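Long-range contacts in sugar isomerase (Sinorhizobium meliloti, PDB 3QC0), which binds zinc in a TIM barrel and probably interconverts sugars as an isomerase: residues N85-D90 with A127-A132; F69-P73 with M120-I125. All coordinates share one frame; numbering follows the deposited sequence. Where two conformers were deposited one is given.

Contact 1 of 2, residues N85-D90 with A127-A132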
loop_
_atom_site.group_PDB
_atom_site.type_symbol
_atom_site.label_atom_id
_atom_site.label_comp_id
_atom_site.label_asym_id
_atom_site.label_seq_id
_atom_site.Cartn_x
_atom_site.Cartn_y
_atom_site.Cartn_z
ATOM N N ASN A 85 -21.251 -3.721 15.436
ATOM C CA ASN A 85 -21.619 -3.941 14.068
ATOM C C ASN A 85 -23.109 -4.279 13.929
ATOM O O ASN A 85 -23.716 -3.914 12.931
ATOM C CB ASN A 85 -20.777 -5.070 13.453
ATOM C CG ASN A 85 -19.410 -4.594 12.966
ATOM O OD1 ASN A 85 -19.285 -4.256 11.790
ATOM N ND2 ASN A 85 -18.399 -4.557 13.856
ATOM N N ARG A 86 -23.660 -4.980 14.927
ATOM C CA ARG A 86 -25.106 -5.240 14.913
ATOM C C ARG A 86 -25.892 -3.933 15.001
ATOM O O ARG A 86 -26.890 -3.772 14.295
ATOM C CB ARG A 86 -25.495 -6.217 16.009
ATOM C CG ARG A 86 -24.883 -7.592 15.830
ATOM C CD ARG A 86 -25.304 -8.590 16.908
ATOM N NE ARG A 86 -24.660 -9.883 16.728
ATOM C CZ ARG A 86 -23.783 -10.436 17.569
ATOM N NH1 ARG A 86 -23.358 -9.848 18.704
ATOM N NH2 ARG A 86 -23.257 -11.567 17.221
ATOM N N ARG A 87 -25.424 -2.987 15.824
ATOM C CA ARG A 87 -26.034 -1.670 15.871
ATOM C C ARG A 87 -25.913 -0.952 14.515
ATOM O O ARG A 87 -26.847 -0.341 14.031
ATOM C CB ARG A 87 -25.400 -0.814 16.971
ATOM C CG ARG A 87 -25.408 -1.370 18.383
ATOM C CD ARG A 87 -26.803 -1.347 19.032
ATOM N NE ARG A 87 -27.695 -2.325 18.401
ATOM C CZ ARG A 87 -27.645 -3.648 18.592
ATOM N NH1 ARG A 87 -26.760 -4.206 19.416
ATOM N NH2 ARG A 87 -28.476 -4.429 17.925
ATOM N N ALA A 88 -24.734 -1.056 13.880
ATOM C CA ALA A 88 -24.526 -0.471 12.595
ATOM C C ALA A 88 -25.486 -1.039 11.550
ATOM O O ALA A 88 -25.993 -0.314 10.708
ATOM C CB ALA A 88 -23.045 -0.622 12.141
ATOM N N VAL A 89 -25.725 -2.347 11.608
ATOM C CA VAL A 89 -26.687 -2.993 10.731
ATOM C C VAL A 89 -28.072 -2.422 10.979
ATOM O O VAL A 89 -28.756 -2.130 10.026
ATOM C CB VAL A 89 -26.708 -4.509 10.941
ATOM C CG1 VAL A 89 -27.979 -5.160 10.319
ATOM C CG2 VAL A 89 -25.419 -5.149 10.333
ATOM N N ASP A 90 -28.447 -2.251 12.245
ATOM C CA ASP A 90 -29.772 -1.705 12.566
ATOM C C ASP A 90 -29.942 -0.283 11.975
ATOM O O ASP A 90 -31.006 0.087 11.467
ATOM C CB ASP A 90 -30.010 -1.696 14.069
ATOM C CG ASP A 90 -30.089 -3.074 14.675
ATOM O OD1 ASP A 90 -30.128 -4.118 13.950
ATOM O OD2 ASP A 90 -30.117 -3.124 15.922
ATOM N N ALA A 127 -19.911 -13.628 12.553
ATOM C CA ALA A 127 -20.741 -13.418 13.735
ATOM C C ALA A 127 -21.855 -12.403 13.470
ATOM O O ALA A 127 -22.963 -12.519 14.027
ATOM C CB ALA A 127 -19.893 -12.980 14.963
ATOM N N VAL A 128 -21.556 -11.406 12.636
ATOM C CA VAL A 128 -22.491 -10.341 12.288
ATOM C C VAL A 128 -23.486 -10.782 11.197
ATOM O O VAL A 128 -24.621 -10.310 11.163
ATOM C CB VAL A 128 -21.728 -9.066 11.833
ATOM C CG1 VAL A 128 -22.702 -7.951 11.339
ATOM C CG2 VAL A 128 -20.820 -8.548 12.976
ATOM N N LEU A 129 -23.046 -11.667 10.305
ATOM C CA LEU A 129 -23.831 -11.979 9.122
ATOM C C LEU A 129 -25.280 -12.347 9.414
ATOM O O LEU A 129 -26.172 -11.808 8.757
ATOM C CB LEU A 129 -23.153 -13.071 8.292
ATOM C CG LEU A 129 -22.273 -12.523 7.155
ATOM C CD1 LEU A 129 -21.335 -13.582 6.533
ATOM C CD2 LEU A 129 -23.165 -11.862 6.093
ATOM N N PRO A 130 -25.534 -13.238 10.395
ATOM C CA PRO A 130 -26.973 -13.587 10.593
ATOM C C PRO A 130 -27.844 -12.366 10.915
ATOM O O PRO A 130 -29.002 -12.297 10.456
ATOM C CB PRO A 130 -26.930 -14.610 11.740
ATOM C CG PRO A 130 -25.523 -15.206 11.660
ATOM C CD PRO A 130 -24.661 -14.052 11.247
ATOM N N HIS A 131 -27.296 -11.433 11.692
ATOM C CA HIS A 131 -28.009 -10.213 11.996
ATOM C C HIS A 131 -28.241 -9.381 10.751
ATOM O O HIS A 131 -29.322 -8.859 10.519
ATOM C CB HIS A 131 -27.241 -9.440 13.049
ATOM C CG HIS A 131 -28.047 -8.375 13.694
ATOM N ND1 HIS A 131 -28.845 -8.624 14.776
ATOM C CD2 HIS A 131 -28.145 -7.051 13.439
ATOM C CE1 HIS A 131 -29.430 -7.494 15.147
ATOM N NE2 HIS A 131 -29.041 -6.528 14.337
ATOM N N ALA A 132 -27.209 -9.277 9.915
ATOM C CA ALA A 132 -27.301 -8.526 8.686
ATOM C C ALA A 132 -28.306 -9.157 7.718
ATOM O O ALA A 132 -29.108 -8.462 7.097
ATOM C CB ALA A 132 -25.892 -8.407 8.022
HETATM O O HOH W 1 -25.432 -11.697 14.650
#

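Contact 2 of 2, residues F69-P73 with M120-I125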
loop_
_atom_site.group_PDB
_atom_site.type_symbol
_atom_site.label_atom_id
_atom_site.label_comp_id
_atom_site.label_asym_id
_atom_site.label_seq_id
_atom_site.Cartn_x
_atom_site.Cartn_y
_atom_site.Cartn_z
ATOM N N PHE A 69 -13.842 -3.011 12.360
ATOM C CA PHE A 69 -12.996 -2.910 13.543
ATOM C C PHE A 69 -13.108 -4.105 14.451
ATOM O O PHE A 69 -13.347 -3.993 15.646
ATOM C CB PHE A 69 -13.261 -1.551 14.234
ATOM C CG PHE A 69 -12.961 -0.419 13.319
ATOM C CD1 PHE A 69 -11.651 -0.069 13.072
ATOM C CD2 PHE A 69 -13.975 0.242 12.639
ATOM C CE1 PHE A 69 -11.330 0.955 12.145
ATOM C CE2 PHE A 69 -13.663 1.242 11.724
ATOM C CZ PHE A 69 -12.354 1.585 11.483
ATOM N N PHE A 70 -12.857 -5.284 13.855
ATOM C CA PHE A 70 -13.032 -6.543 14.563
ATOM C C PHE A 70 -11.909 -7.012 15.491
ATOM O O PHE A 70 -12.190 -7.524 16.566
ATOM C CB PHE A 70 -13.341 -7.664 13.556
ATOM C CG PHE A 70 -14.618 -7.453 12.802
ATOM C CD1 PHE A 70 -15.830 -7.679 13.427
ATOM C CD2 PHE A 70 -14.616 -7.110 11.462
ATOM C CE1 PHE A 70 -16.993 -7.507 12.748
ATOM C CE2 PHE A 70 -15.796 -6.958 10.772
ATOM C CZ PHE A 70 -16.990 -7.154 11.438
ATOM N N PRO A 71 -10.626 -6.870 15.090
ATOM C CA PRO A 71 -9.619 -7.489 15.977
ATOM C C PRO A 71 -9.497 -6.780 17.311
ATOM O O PRO A 71 -9.621 -5.542 17.380
ATOM C CB PRO A 71 -8.319 -7.412 15.149
ATOM C CG PRO A 71 -8.768 -7.272 13.719
ATOM C CD PRO A 71 -10.040 -6.444 13.816
ATOM N N ALA A 72 -9.291 -7.562 18.360
ATOM C CA ALA A 72 -9.073 -7.042 19.711
ATOM C C ALA A 72 -8.332 -8.105 20.478
ATOM O O ALA A 72 -8.387 -9.302 20.113
ATOM C CB ALA A 72 -10.422 -6.640 20.412
ATOM N N PRO A 73 -7.618 -7.698 21.534
ATOM C CA PRO A 73 -6.772 -8.634 22.253
ATOM C C PRO A 73 -7.498 -9.678 23.076
ATOM O O PRO A 73 -6.856 -10.626 23.534
ATOM C CB PRO A 73 -5.963 -7.739 23.200
ATOM C CG PRO A 73 -6.246 -6.377 22.862
ATOM C CD PRO A 73 -7.468 -6.321 22.002
HETATM N N MSE A 120 -9.577 -13.025 12.890
HETATM C CA MSE A 120 -10.591 -12.316 13.735
HETATM C C MSE A 120 -11.552 -11.534 12.896
HETATM O O MSE A 120 -12.724 -11.447 13.229
HETATM C CB MSE A 120 -9.925 -11.397 14.732
HETATM C CG MSE A 120 -9.059 -12.072 15.775
HETATM SE SE MSE A 120 -8.084 -10.827 16.843
HETATM C CE MSE A 120 -7.101 -12.054 17.945
ATOM N N VAL A 121 -11.096 -10.966 11.787
ATOM C CA VAL A 121 -11.989 -10.313 10.807
ATOM C C VAL A 121 -12.998 -11.276 10.219
ATOM O O VAL A 121 -14.185 -11.029 10.224
ATOM C CB VAL A 121 -11.181 -9.585 9.687
ATOM C CG1 VAL A 121 -12.106 -9.059 8.611
ATOM C CG2 VAL A 121 -10.323 -8.423 10.320
ATOM N N VAL A 122 -12.491 -12.420 9.754
ATOM C CA VAL A 122 -13.395 -13.418 9.161
ATOM C C VAL A 122 -14.435 -13.879 10.211
ATOM O O VAL A 122 -15.638 -13.939 9.937
ATOM C CB VAL A 122 -12.634 -14.589 8.568
ATOM C CG1 VAL A 122 -13.591 -15.649 8.015
ATOM C CG2 VAL A 122 -11.671 -14.054 7.476
ATOM N N GLU A 123 -13.969 -14.204 11.404
ATOM C CA GLU A 123 -14.842 -14.654 12.466
ATOM C C GLU A 123 -15.844 -13.575 12.878
ATOM O O GLU A 123 -17.013 -13.862 13.152
ATOM C CB GLU A 123 -14.023 -15.059 13.679
ATOM C CG GLU A 123 -13.200 -16.302 13.527
ATOM C CD GLU A 123 -12.222 -16.509 14.729
ATOM O OE1 GLU A 123 -12.155 -15.672 15.674
ATOM O OE2 GLU A 123 -11.510 -17.511 14.708
ATOM N N GLY A 124 -15.404 -12.332 12.867
ATOM C CA GLY A 124 -16.260 -11.220 13.250
ATOM C C GLY A 124 -17.368 -11.009 12.235
ATOM O O GLY A 124 -18.557 -10.814 12.590
ATOM N N ILE A 125 -17.008 -11.014 10.943
ATOM C CA ILE A 125 -18.013 -10.922 9.856
ATOM C C ILE A 125 -18.997 -12.067 9.945
ATOM O O ILE A 125 -20.210 -11.848 9.870
ATOM C CB ILE A 125 -17.404 -10.786 8.468
ATOM C CG1 ILE A 125 -16.484 -9.541 8.432
ATOM C CG2 ILE A 125 -18.483 -10.683 7.408
ATOM C CD1 ILE A 125 -15.619 -9.460 7.126
#

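Contact 1 of 2, residues N85-D90 with A127-A132
Two neighbouring outer helices of the barrel pack side by side here, with His131 of helix 114-135 set as a knob among Arg86, Arg87, Val89 and Asp90 of helix 75-94. The segment axes come within 9.5 Å and cross at -23°, a nearly parallel pairing. His131 carries its ring across the interface because CG stands opposite the backbone N (chi1 -164°). From there His131 NE2 donates to Asp90 OD1 at 2.7 Å, with an N-H...O angle of 161°; the acceptor lies close to the imidazole plane and is met on the syn side of the carboxylate, somewhat out of its plane. The other carboxylate oxygen is taken by Arg87, whose NH2 forms a salt bridge to Asp90 OD2 at 2.9 Å, so the acid is fixed from both of its oxygens. Over one ring face lies Arg86 CB, 3.9 Å from the His131 centroid, a CH-pi contact. In the alpha/beta barrel these helices follow successive strands, 60-68 and 100-103, and their inner side rests on the sheet: Val89 and Val128 both touch Leu139 of strand 139-141. There Val89 CG2 meets Val128 CG1 at 4.0 Å, while Asn85 CB approaches Val128 CG2 at 3.5 Å. Arg86, extended from CG to NE, gives Ala127 O a weak bond from NH2 (3.3 Å), reinforced by a water joining its NE to the same carbonyl; its NH1 pairs with Asp83 and Glu79.

Contact 2 of 2, residues F69-P73 with M120-I125
Phe70 lays its ring on the backbone of helix 114-135, and this apolar contact is centred on that side chain, Met120 and Pro71. One face of the Phe70 ring lies against the turn from Val121 to Ile125: CE1 is 3.6 Å from Gly124 C, and the N of Ile125 sits above the plane toward the rim. Gly124 makes the approach possible, since a CB on it would point at the ring and collide with CD1; Phe70 CD1 is 3.6 Å from the Gly124 CA. Phe70 CE2 meets Ile125 CG1 at 3.6 Å, the two side chains crossing at about a right angle. Segment 69-73 is the loop that leads from strand 60-68 of the TIM barrel into helix 75-94, so the contact fastens a beta-alpha loop to helix 114-135, which follows strand 100-103. Without the ring, as with an alanine here, Gly124 and CG1 of Ile125 would probably lose their cover and a gap would open between loop and helix. Met120, a selenomethionine, runs extended beyond CG (chi2 173°) alongside the loop, bringing SE to 3.8 Å from Pro71 CB and 3.6 Å from Ala72 O. That carbonyl oxygen accepts a hydrogen bond from Arg78. Further round the Pro71 ring, CG is 3.9 Å from Val121 CG2.

How the contacts relate
Contacts 1 and 2 both use helix 114-135, on successive stretches, and each joins it to what follows strand 60-68: the loop in contact 2, the helix in contact 1. Their centres are 13 Å apart and they meet directly by packing, Phe70 CE1 lying 3.5 Å from Asn85 ND2 and 4.0 Å from Val128 CG2, so the aromatic ring links the two; the Asn85 amide itself is hydrogen-bonded to Gly68 N and Ala81 O. Each is partly buried. Contact 1 is mixed, with apolar side chains inward against the sheet and a charged, hydrogen-bonded network on its more exposed side; contact 2 has no hydrogen bond between its segments and relies on ring, proline and selenium packing.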